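Local coordinates for protein MdcE (Pseudomonas aeruginosa, PDB 5VIP) that probably serves as the gamma subunit of a biotin-independent malonate decarboxylase, helping to decarboxylate malonyl groups carried on an acyl carrier protein, at residues H164-N169 and D215-L220; P228-T231 and P235-A238; D92-A97 and R103-L108. All coordinates share one frame; numbering follows the deposited sequence.

Contact 1. Residues H164-N169 and D215-L220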
ATOM      1  N   HIS A 164       5.213  -4.841   3.473  1.00 14.29           N
ATOM      2  CA  HIS A 164       5.619  -6.025   4.218  1.00 16.60           C
ATOM      3  C   HIS A 164       4.868  -6.101   5.536  1.00 15.43           C
ATOM      4  O   HIS A 164       5.316  -5.564   6.549  1.00 18.51           O
ATOM      5  CB  HIS A 164       7.128  -5.997   4.459  1.00 16.41           C
ATOM      6  CG  HIS A 164       7.639  -7.178   5.220  1.00 17.39           C
ATOM      7  ND1 HIS A 164       7.476  -8.475   4.780  1.00 17.29           N
ATOM      8  CD2 HIS A 164       8.330  -7.257   6.384  1.00 18.46           C
ATOM      9  CE1 HIS A 164       8.033  -9.305   5.647  1.00 17.82           C
ATOM     10  NE2 HIS A 164       8.563  -8.592   6.626  1.00 16.91           N
ATOM     11  N   GLY A 165       3.698  -6.723   5.495  1.00 15.50           N
ATOM     12  CA  GLY A 165       2.912  -6.930   6.683  1.00 16.11           C
ATOM     13  C   GLY A 165       1.469  -6.477   6.614  1.00 15.72           C
ATOM     14  O   GLY A 165       0.610  -7.154   7.145  1.00 16.37           O
ATOM     15  N   TYR A 166       1.177  -5.344   5.977  1.00 14.00           N
ATOM     16  CA  TYR A 166      -0.137  -4.750   6.201  1.00 15.17           C
ATOM     17  C   TYR A 166      -1.245  -5.428   5.370  1.00 15.79           C
ATOM     18  O   TYR A 166      -2.422  -5.112   5.538  1.00 18.75           O
ATOM     19  CB  TYR A 166      -0.152  -3.256   5.878  1.00 13.80           C
ATOM     20  CG  TYR A 166      -0.798  -2.406   6.960  1.00 15.60           C
ATOM     21  CD1 TYR A 166      -0.358  -1.108   7.201  1.00 15.99           C
ATOM     22  CD2 TYR A 166      -1.762  -2.942   7.817  1.00 15.88           C
ATOM     23  CE1 TYR A 166      -0.937  -0.333   8.204  1.00 17.48           C
ATOM     24  CE2 TYR A 166      -2.322  -2.177   8.831  1.00 20.62           C
ATOM     25  CZ  TYR A 166      -1.912  -0.874   9.009  1.00 17.70           C
ATOM     26  OH  TYR A 166      -2.460  -0.105  10.026  1.00 21.54           O
ATOM     27  N   GLN A 167      -0.900  -6.364   4.493  1.00 14.35           N
ATOM     28  CA  GLN A 167      -1.936  -7.122   3.793  1.00 14.62           C
ATOM     29  C   GLN A 167      -2.375  -8.382   4.550  1.00 15.27           C
ATOM     30  O   GLN A 167      -3.130  -9.188   4.021  1.00 16.40           O
ATOM     31  CB  GLN A 167      -1.459  -7.510   2.391  1.00 17.18           C
ATOM     32  CG  GLN A 167      -1.482  -6.362   1.396  1.00 14.42           C
ATOM     33  CD  GLN A 167      -2.873  -5.737   1.261  1.00 12.48           C
ATOM     34  OE1 GLN A 167      -3.849  -6.429   0.993  1.00 13.48           O
ATOM     35  NE2 GLN A 167      -2.958  -4.422   1.453  1.00 12.02           N
ATOM     36  N   ALA A 168      -1.908  -8.549   5.782  1.00 15.53           N
ATOM     37  CA  ALA A 168      -2.150  -9.794   6.526  1.00 18.29           C
ATOM     38  C   ALA A 168      -3.630 -10.037   6.863  1.00 20.04           C
ATOM     39  O   ALA A 168      -4.388  -9.093   7.106  1.00 18.22           O
ATOM     40  CB  ALA A 168      -1.319  -9.796   7.822  1.00 17.06           C
ATOM     41  N   ASN A 169      -4.031 -11.306   6.866  1.00 17.30           N
ATOM     42  CA  ASN A 169      -5.308 -11.720   7.462  1.00 20.80           C
ATOM     43  C   ASN A 169      -5.387 -11.367   8.952  1.00 20.36           C
ATOM     44  O   ASN A 169      -6.445 -11.018   9.460  1.00 21.14           O
ATOM     45  CB  ASN A 169      -5.526 -13.228   7.328  1.00 19.18           C
ATOM     46  CG  ASN A 169      -5.577 -13.698   5.895  1.00 20.03           C
ATOM     47  OD1 ASN A 169      -4.557 -14.063   5.316  1.00 21.15           O
ATOM     48  ND2 ASN A 169      -6.774 -13.729   5.326  1.00 20.67           N
ATOM     49  N   ASP A 215       0.017   0.373  22.330  1.00 31.09           N
ATOM     50  CA  ASP A 215      -1.269   0.384  23.023  1.00 27.46           C
ATOM     51  C   ASP A 215      -2.276   1.281  22.297  1.00 24.16           C
ATOM     52  O   ASP A 215      -3.435   0.905  22.102  1.00 24.30           O
ATOM     53  CB  ASP A 215      -1.102   0.842  24.469  1.00 29.83           C
ATOM     54  CG  ASP A 215      -0.647  -0.278  25.379  1.00 31.89           C
ATOM     55  OD1 ASP A 215      -1.035  -1.435  25.125  1.00 33.96           O
ATOM     56  OD2 ASP A 215       0.100  -0.005  26.339  1.00 41.11           O
ATOM     57  N   SER A 216      -1.823   2.472  21.913  1.00 24.94           N
ATOM     58  CA  SER A 216      -2.637   3.381  21.118  1.00 24.06           C
ATOM     59  C   SER A 216      -3.114   2.720  19.832  1.00 24.89           C
ATOM     60  O   SER A 216      -4.293   2.802  19.493  1.00 23.51           O
ATOM     61  CB  SER A 216      -1.850   4.643  20.784  1.00 28.94           C
ATOM     62  OG  SER A 216      -1.574   5.386  21.957  1.00 30.10           O
ATOM     63  N   TYR A 217      -2.195   2.063  19.124  1.00 21.91           N
ATOM     64  CA  TYR A 217      -2.539   1.400  17.868  1.00 22.58           C
ATOM     65  C   TYR A 217      -3.575   0.310  18.105  1.00 23.80           C
ATOM     66  O   TYR A 217      -4.537   0.188  17.350  1.00 24.42           O
ATOM     67  CB  TYR A 217      -1.285   0.821  17.198  1.00 23.08           C
ATOM     68  CG  TYR A 217      -1.547   0.164  15.857  1.00 21.47           C
ATOM     69  CD1 TYR A 217      -1.746   0.930  14.714  1.00 22.34           C
ATOM     70  CD2 TYR A 217      -1.579  -1.220  15.732  1.00 20.20           C
ATOM     71  CE1 TYR A 217      -1.982   0.338  13.484  1.00 21.41           C
ATOM     72  CE2 TYR A 217      -1.821  -1.826  14.502  1.00 22.64           C
ATOM     73  CZ  TYR A 217      -2.016  -1.037  13.380  1.00 24.08           C
ATOM     74  OH  TYR A 217      -2.253  -1.625  12.154  1.00 22.59           O
ATOM     75  N   ALA A 218      -3.383  -0.465  19.176  1.00 22.55           N
ATOM     76  CA  ALA A 218      -4.310  -1.532  19.532  1.00 21.38           C
ATOM     77  C   ALA A 218      -5.718  -0.988  19.796  1.00 25.40           C
ATOM     78  O   ALA A 218      -6.715  -1.645  19.477  1.00 22.99           O
ATOM     79  CB  ALA A 218      -3.786  -2.308  20.762  1.00 26.02           C
ATOM     80  N   SER A 219      -5.805   0.225  20.341  1.00 23.42           N
ATOM     81  CA  SER A 219      -7.109   0.823  20.631  1.00 23.43           C
ATOM     82  C   SER A 219      -7.903   1.145  19.358  1.00 28.85           C
ATOM     83  O   SER A 219      -9.121   1.327  19.415  1.00 29.08           O
ATOM     84  CB  SER A 219      -6.943   2.086  21.479  1.00 26.51           C
ATOM     85  OG  SER A 219      -6.547   3.197  20.697  1.00 28.62           O
ATOM     86  N   LEU A 220      -7.216   1.218  18.217  1.00 29.59           N
ATOM     87  CA  LEU A 220      -7.880   1.419  16.921  1.00 26.13           C
ATOM     88  C   LEU A 220      -8.606   0.169  16.421  1.00 26.87           C
ATOM     89  O   LEU A 220      -9.354   0.229  15.445  1.00 31.84           O
ATOM     90  CB  LEU A 220      -6.859   1.873  15.874  1.00 20.00           C
ATOM     91  CG  LEU A 220      -6.197   3.231  16.118  1.00 20.00           C
ATOM     92  CD1 LEU A 220      -5.106   3.489  15.090  1.00 20.00           C
ATOM     93  CD2 LEU A 220      -7.231   4.345  16.100  1.00 20.00           C
TER
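Tyr166 and Tyr217 make this contact by themselves, reaching from opposite directions until their phenol oxygens meet. Tyr217 OH donates to Tyr166 OH over 2.6 Å, a short bond, and the backbones stay far apart, with 13.4 Å between Tyr166 CA and Tyr217 CA. The accepting oxygen lies at the edge of the Tyr217 ring and in its plane, 3.5 Å from Tyr217 CE1. Relative to the Tyr166 ring the approach is oblique: Tyr217 OH sits 3.3 Å from Tyr166 CZ. The two rings do not stack.

A chi1 of -178° swings Tyr217 CG away from the backbone N and carries the ring out from helix 214-219 toward Tyr166. Tyr166 is held less comfortably, its chi1 of -132° lying near an eclipsed arrangement. It occupies the second position of a type I turn from Gly165 to Ala168, and its ring stacks with Phe161. Both tyrosines lean on Leu171 of strand 170-174, and both also pack against the chain of another protein, Tyr166 on an apolar side chain and Tyr217 on a polar one. The buried bond thus ties the loop between helix 158-163 and strand 170-174 to a later helix, within an alpha/beta core consistent with the crotonase-like fold of carboxyltransferase subunits.

Contact 2. Residues P228-T231 and P235-A238; sequences PVET and PSTA
Glu230 reaches over Ser236 and Ala238, and its carboxylate carries one half of the contact. Glu230 OE2 touches the Ala238 methyl, 3.4 Å from its CB, while Ser236 OG stands 3.5 Å from Glu230 CD, about equally far from the two carboxylate oxygens and hydrogen-bonded to neither. One residue on, the backbone of Thr231 meets the start of the second segment: Pro235 CA directs its hydrogen at Thr231 O over 3.3 Å, with 138° at the hydrogen. Thr231 OG1 comes equally near Ser236 N, but the angle is too poor for a bond, and this hydroxyl pairs with Val234 O instead.

The second shell explains these positions. Ser236 is the N-cap of helix 237-254; a chi1 of 74° tucks OG between its backbone N and carbonyl carbon, where it accepts from Asp239 N. The carboxylate of Asp239 in turn takes Glu230 N on OD1 and Thr231 N on OD2. Glu230 OE2 is engaged in a salt bridge with Arg242 further along the helix. With one carboxylate satisfying two loop N-H groups and Arg242 balancing Glu230, this surface loop is held by the first turns of the helix and not by hydrogen bonds between the two segments.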
ATOM      1  N   PRO A 228       2.963 -10.027  25.322  1.00 24.36           N
ATOM      2  CA  PRO A 228       4.136  -9.588  26.074  1.00 23.21           C
ATOM      3  C   PRO A 228       5.265 -10.605  25.950  1.00 22.01           C
ATOM      4  O   PRO A 228       4.993 -11.793  25.795  1.00 24.75           O
ATOM      5  CB  PRO A 228       3.617  -9.495  27.516  1.00 24.45           C
ATOM      6  CG  PRO A 228       2.489 -10.473  27.576  1.00 30.35           C
ATOM      7  CD  PRO A 228       1.863 -10.482  26.192  1.00 26.17           C
ATOM      8  N   VAL A 229       6.512 -10.143  25.999  1.00 22.49           N
ATOM      9  CA  VAL A 229       7.668 -11.032  25.925  1.00 25.60           C
ATOM     10  C   VAL A 229       8.711 -10.638  26.988  1.00 24.44           C
ATOM     11  O   VAL A 229       8.766  -9.478  27.406  1.00 24.16           O
ATOM     12  CB  VAL A 229       8.315 -11.017  24.506  1.00 27.66           C
ATOM     13  CG1 VAL A 229       7.331 -11.545  23.465  1.00 24.61           C
ATOM     14  CG2 VAL A 229       8.757  -9.613  24.128  1.00 23.96           C
ATOM     15  N   GLU A 230       9.535 -11.594  27.416  1.00 28.07           N
ATOM     16  CA  GLU A 230      10.552 -11.318  28.447  1.00 30.23           C
ATOM     17  C   GLU A 230      11.782 -10.598  27.904  1.00 30.84           C
ATOM     18  O   GLU A 230      12.260  -9.624  28.501  1.00 31.80           O
ATOM     19  CB  GLU A 230      11.010 -12.611  29.141  1.00 31.52           C
ATOM     20  CG  GLU A 230       9.911 -13.602  29.444  1.00 33.73           C
ATOM     21  CD  GLU A 230      10.447 -14.978  29.869  1.00 40.26           C
ATOM     22  OE1 GLU A 230      11.627 -15.066  30.283  1.00 40.88           O
ATOM     23  OE2 GLU A 230       9.679 -15.970  29.797  1.00 41.12           O
ATOM     24  N   THR A 231      12.325 -11.117  26.805  1.00 28.83           N
ATOM     25  CA  THR A 231      13.505 -10.540  26.181  1.00 27.74           C
ATOM     26  C   THR A 231      13.193 -10.359  24.702  1.00 35.42           C
ATOM     27  O   THR A 231      13.371 -11.268  23.890  1.00 32.62           O
ATOM     28  CB  THR A 231      14.764 -11.415  26.351  1.00 32.33           C
ATOM     29  OG1 THR A 231      14.479 -12.748  25.924  1.00 33.39           O
ATOM     30  CG2 THR A 231      15.218 -11.451  27.812  1.00 34.90           C
ATOM     31  N   PRO A 235      14.477 -13.625  21.776  1.00 33.95           N
ATOM     32  CA  PRO A 235      13.435 -14.325  22.527  1.00 34.26           C
ATOM     33  C   PRO A 235      13.983 -15.439  23.404  1.00 35.40           C
ATOM     34  O   PRO A 235      14.918 -16.147  23.023  1.00 34.83           O
ATOM     35  CB  PRO A 235      12.537 -14.902  21.430  1.00 31.83           C
ATOM     36  CG  PRO A 235      13.409 -14.975  20.236  1.00 31.45           C
ATOM     37  CD  PRO A 235      14.299 -13.781  20.323  1.00 30.41           C
ATOM     38  N   SER A 236      13.397 -15.567  24.585  1.00 34.37           N
ATOM     39  CA  SER A 236      13.667 -16.689  25.466  1.00 33.04           C
ATOM     40  C   SER A 236      12.955 -17.909  24.898  1.00 35.20           C
ATOM     41  O   SER A 236      12.163 -17.786  23.960  1.00 33.00           O
ATOM     42  CB  SER A 236      13.180 -16.388  26.878  1.00 30.34           C
ATOM     43  OG  SER A 236      11.763 -16.451  26.933  1.00 30.64           O
ATOM     44  N   THR A 237      13.226 -19.081  25.462  1.00 32.79           N
ATOM     45  CA  THR A 237      12.557 -20.301  25.026  1.00 30.83           C
ATOM     46  C   THR A 237      11.058 -20.181  25.247  1.00 28.08           C
ATOM     47  O   THR A 237      10.267 -20.592  24.400  1.00 32.46           O
ATOM     48  CB  THR A 237      13.090 -21.545  25.776  1.00 33.09           C
ATOM     49  OG1 THR A 237      14.512 -21.608  25.639  1.00 35.93           O
ATOM     50  CG2 THR A 237      12.478 -22.825  25.207  1.00 36.72           C
ATOM     51  N   ALA A 238      10.677 -19.608  26.388  1.00 26.75           N
ATOM     52  CA  ALA A 238       9.268 -19.416  26.729  1.00 29.44           C
ATOM     53  C   ALA A 238       8.601 -18.421  25.775  1.00 28.92           C
ATOM     54  O   ALA A 238       7.433 -18.571  25.420  1.00 29.23           O
ATOM     55  CB  ALA A 238       9.129 -18.936  28.168  1.00 31.85           C
TER

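Contact 3. Residues D92-A97 and R103-L108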
ATOM      1  N   ASP A  92       5.338 -14.608  -4.723  1.00 21.19           N
ATOM      2  CA  ASP A  92       4.780 -15.207  -5.932  1.00 26.12           C
ATOM      3  C   ASP A  92       5.308 -16.633  -6.149  1.00 26.07           C
ATOM      4  O   ASP A  92       4.605 -17.482  -6.696  1.00 25.18           O
ATOM      5  CB  ASP A  92       5.079 -14.346  -7.160  1.00 25.71           C
ATOM      6  CG  ASP A  92       4.029 -14.497  -8.236  1.00 42.43           C
ATOM      7  OD1 ASP A  92       2.869 -14.104  -7.990  1.00 42.47           O
ATOM      8  OD2 ASP A  92       4.354 -15.027  -9.323  1.00 50.66           O
ATOM      9  N   GLU A  93       6.542 -16.884  -5.717  1.00 26.41           N
ATOM     10  CA  GLU A  93       7.122 -18.225  -5.808  1.00 25.87           C
ATOM     11  C   GLU A  93       6.269 -19.229  -5.031  1.00 27.10           C
ATOM     12  O   GLU A  93       5.932 -20.288  -5.543  1.00 29.78           O
ATOM     13  CB  GLU A  93       8.564 -18.238  -5.287  1.00 24.74           C
ATOM     14  CG  GLU A  93       9.166 -19.641  -5.233  1.00 31.20           C
ATOM     15  CD  GLU A  93      10.568 -19.682  -4.632  1.00 36.37           C
ATOM     16  OE1 GLU A  93      10.800 -19.056  -3.573  1.00 31.85           O
ATOM     17  OE2 GLU A  93      11.442 -20.351  -5.225  1.00 38.10           O
ATOM     18  N   ALA A  94       5.914 -18.885  -3.797  1.00 24.48           N
ATOM     19  CA  ALA A  94       5.064 -19.743  -2.983  1.00 26.52           C
ATOM     20  C   ALA A  94       3.665 -19.903  -3.586  1.00 28.33           C
ATOM     21  O   ALA A  94       3.106 -20.999  -3.585  1.00 26.98           O
ATOM     22  CB  ALA A  94       4.970 -19.199  -1.559  1.00 21.41           C
ATOM     23  N   LEU A  95       3.103 -18.811  -4.094  1.00 24.26           N
ATOM     24  CA  LEU A  95       1.755 -18.833  -4.662  1.00 23.60           C
ATOM     25  C   LEU A  95       1.669 -19.804  -5.844  1.00 30.95           C
ATOM     26  O   LEU A  95       0.726 -20.600  -5.948  1.00 30.94           O
ATOM     27  CB  LEU A  95       1.345 -17.417  -5.092  1.00 25.30           C
ATOM     28  CG  LEU A  95      -0.007 -17.170  -5.768  1.00 30.06           C
ATOM     29  CD1 LEU A  95      -1.157 -17.500  -4.828  1.00 30.21           C
ATOM     30  CD2 LEU A  95      -0.112 -15.726  -6.239  1.00 26.05           C
ATOM     31  N   GLU A  96       2.672 -19.749  -6.713  1.00 29.39           N
ATOM     32  CA  GLU A  96       2.708 -20.588  -7.908  1.00 34.61           C
ATOM     33  C   GLU A  96       2.970 -22.052  -7.566  1.00 34.96           C
ATOM     34  O   GLU A  96       2.413 -22.946  -8.188  1.00 36.52           O
ATOM     35  CB  GLU A  96       3.772 -20.071  -8.878  1.00 36.10           C
ATOM     36  CG  GLU A  96       3.474 -18.666  -9.413  1.00 39.78           C
ATOM     37  CD  GLU A  96       2.222 -18.616 -10.280  1.00 46.06           C
ATOM     38  OE1 GLU A  96       2.063 -19.505 -11.140  1.00 50.41           O
ATOM     39  OE2 GLU A  96       1.396 -17.692 -10.104  1.00 44.88           O
ATOM     40  N   ALA A  97       3.811 -22.288  -6.565  1.00 31.04           N
ATOM     41  CA  ALA A  97       4.125 -23.649  -6.130  1.00 31.84           C
ATOM     42  C   ALA A  97       2.916 -24.365  -5.520  1.00 35.10           C
ATOM     43  O   ALA A  97       2.764 -25.576  -5.688  1.00 34.92           O
ATOM     44  CB  ALA A  97       5.280 -23.628  -5.135  1.00 29.53           C
ATOM     45  N   ARG A 103      -3.100 -27.750   0.513  1.00 40.84           N
ATOM     46  CA  ARG A 103      -2.808 -26.793   1.570  1.00 38.24           C
ATOM     47  C   ARG A 103      -1.921 -25.661   1.058  1.00 34.79           C
ATOM     48  O   ARG A 103      -0.754 -25.884   0.730  1.00 37.17           O
ATOM     49  CB  ARG A 103      -2.103 -27.478   2.741  1.00 38.66           C
ATOM     50  CG  ARG A 103      -2.944 -28.436   3.564  1.00 41.13           C
ATOM     51  CD  ARG A 103      -2.007 -29.330   4.371  1.00 39.47           C
ATOM     52  NE  ARG A 103      -2.544 -29.644   5.687  1.00 47.15           N
ATOM     53  CZ  ARG A 103      -1.797 -30.016   6.721  1.00 47.80           C
ATOM     54  NH1 ARG A 103      -0.480 -30.121   6.580  1.00 42.32           N
ATOM     55  NH2 ARG A 103      -2.365 -30.283   7.892  1.00 55.14           N
ATOM     56  N   LYS A 104      -2.466 -24.451   0.994  1.00 33.41           N
ATOM     57  CA  LYS A 104      -1.659 -23.276   0.671  1.00 30.68           C
ATOM     58  C   LYS A 104      -0.812 -22.914   1.884  1.00 26.29           C
ATOM     59  O   LYS A 104      -1.341 -22.768   2.980  1.00 26.73           O
ATOM     60  CB  LYS A 104      -2.541 -22.087   0.285  1.00 30.32           C
ATOM     61  CG  LYS A 104      -3.694 -22.410  -0.635  1.00 32.68           C
ATOM     62  CD  LYS A 104      -3.220 -22.728  -2.027  1.00 33.94           C
ATOM     63  CE  LYS A 104      -4.348 -22.575  -3.022  1.00 35.40           C
ATOM     64  NZ  LYS A 104      -3.809 -22.608  -4.407  1.00 36.28           N
ATOM     65  N   ARG A 105       0.493 -22.754   1.694  1.00 23.86           N
ATOM     66  CA  ARG A 105       1.369 -22.504   2.825  1.00 24.50           C
ATOM     67  C   ARG A 105       1.072 -21.142   3.449  1.00 26.66           C
ATOM     68  O   ARG A 105       0.677 -20.192   2.758  1.00 23.97           O
ATOM     69  CB  ARG A 105       2.838 -22.594   2.405  1.00 26.48           C
ATOM     70  CG  ARG A 105       3.392 -21.344   1.748  1.00 24.52           C
ATOM     71  CD  ARG A 105       4.739 -21.649   1.129  1.00 28.91           C
ATOM     72  NE  ARG A 105       4.609 -22.613   0.040  1.00 27.07           N
ATOM     73  CZ  ARG A 105       5.632 -23.127  -0.629  1.00 27.76           C
ATOM     74  NH1 ARG A 105       6.877 -22.783  -0.315  1.00 27.79           N
ATOM     75  NH2 ARG A 105       5.409 -23.990  -1.607  1.00 28.34           N
ATOM     76  N   ALA A 106       1.237 -21.058   4.763  1.00 23.05           N
ATOM     77  CA  ALA A 106       1.028 -19.791   5.441  1.00 24.55           C
ATOM     78  C   ALA A 106       2.205 -18.882   5.136  1.00 23.05           C
ATOM     79  O   ALA A 106       3.335 -19.343   4.966  1.00 21.57           O
ATOM     80  CB  ALA A 106       0.862 -19.987   6.945  1.00 23.82           C
ATOM     81  N   LEU A 107       1.926 -17.587   5.038  1.00 21.30           N
ATOM     82  CA  LEU A 107       2.972 -16.595   4.880  1.00 21.67           C
ATOM     83  C   LEU A 107       3.061 -15.838   6.185  1.00 20.12           C
ATOM     84  O   LEU A 107       2.109 -15.165   6.588  1.00 19.00           O
ATOM     85  CB  LEU A 107       2.676 -15.653   3.707  1.00 20.72           C
ATOM     86  CG  LEU A 107       2.449 -16.367   2.369  1.00 25.58           C
ATOM     87  CD1 LEU A 107       2.090 -15.394   1.267  1.00 19.79           C
ATOM     88  CD2 LEU A 107       3.660 -17.221   1.977  1.00 20.90           C
ATOM     89  N   LEU A 108       4.199 -15.977   6.853  1.00 19.69           N
ATOM     90  CA  LEU A 108       4.416 -15.364   8.154  1.00 19.22           C
ATOM     91  C   LEU A 108       5.396 -14.216   8.007  1.00 19.74           C
ATOM     92  O   LEU A 108       6.611 -14.430   7.886  1.00 20.52           O
ATOM     93  CB  LEU A 108       4.939 -16.399   9.158  1.00 20.30           C
ATOM     94  CG  LEU A 108       4.091 -17.680   9.203  1.00 25.42           C
ATOM     95  CD1 LEU A 108       4.675 -18.725  10.168  1.00 31.00           C
ATOM     96  CD2 LEU A 108       2.659 -17.350   9.591  1.00 24.23           C
TER
HETATM   97  O   HOH W   1      -1.322 -21.007  -4.319  1.00 28.43           O
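Arg105 and Ala94 account for most of the van der Waals packing. The Ala94 methyl rests on the bend of the arginine, with CB 3.6 Å from Arg105 CD, and Ala94 CA lies 4.1 Å above the guanidinium plane, over its centre. A chi3 of 65° makes that bend and turns the flat group so that one face is laid against the helix. Ala97 CB comes in obliquely at the far end, 3.5 Å from Arg105 NH2. Deeper in, the packing turns wholly apolar: Leu107 brings CD2 to 4.3 Å from Ala94 CB, and the same leucine also meets Ala141 of helix 127-143 and Leu148.

Helix 81-97 connects strand 56-63 to strand 106-113 along the chain. The two strands are neighbours and parallel in the main sheet, so it is the helix of a beta-alpha-beta crossover, packed at its C-terminal end against the chain just before and at the start of the second strand.

Charged interactions run round the edge of this packing. Arg105 NH2 forms a salt bridge with Asp98, just past the helix, and NH1 another with Asp50 of strand 46-53; together they should restrain rotation of the guanidinium. Lys104 reaches the helix end partly through a water, which donates to Leu95 O at 2.6 Å and accepts from Lys104 NZ at 3.0 Å, and partly directly, by donating to Asp98 O. Carbonyls at and just beyond the C-terminal end of the helix would tend to attract its positive charge.

Contact 1 is the buried one, its centre about 9 Å from the centre of the chain, whereas contact 3 is partly buried at about 16 Å and contact 2 lies on the surface at about 20 Å. All three adjoin the main sheet at different places: contact 3 at the start of strand 106-113, contact 1 against strand 170-174, and contact 2 after strand 225-227, outermost within this chain. Chemistry follows place: one uncharged hydroxyl pair inside; alanine and leucine packing with a guanidinium laid against a helix in contact 3, its salt bridges going to residues outside the two segments; carboxylates around a helix start at the surface. The centres of the contacts lie about 21 to 28 Å from one another.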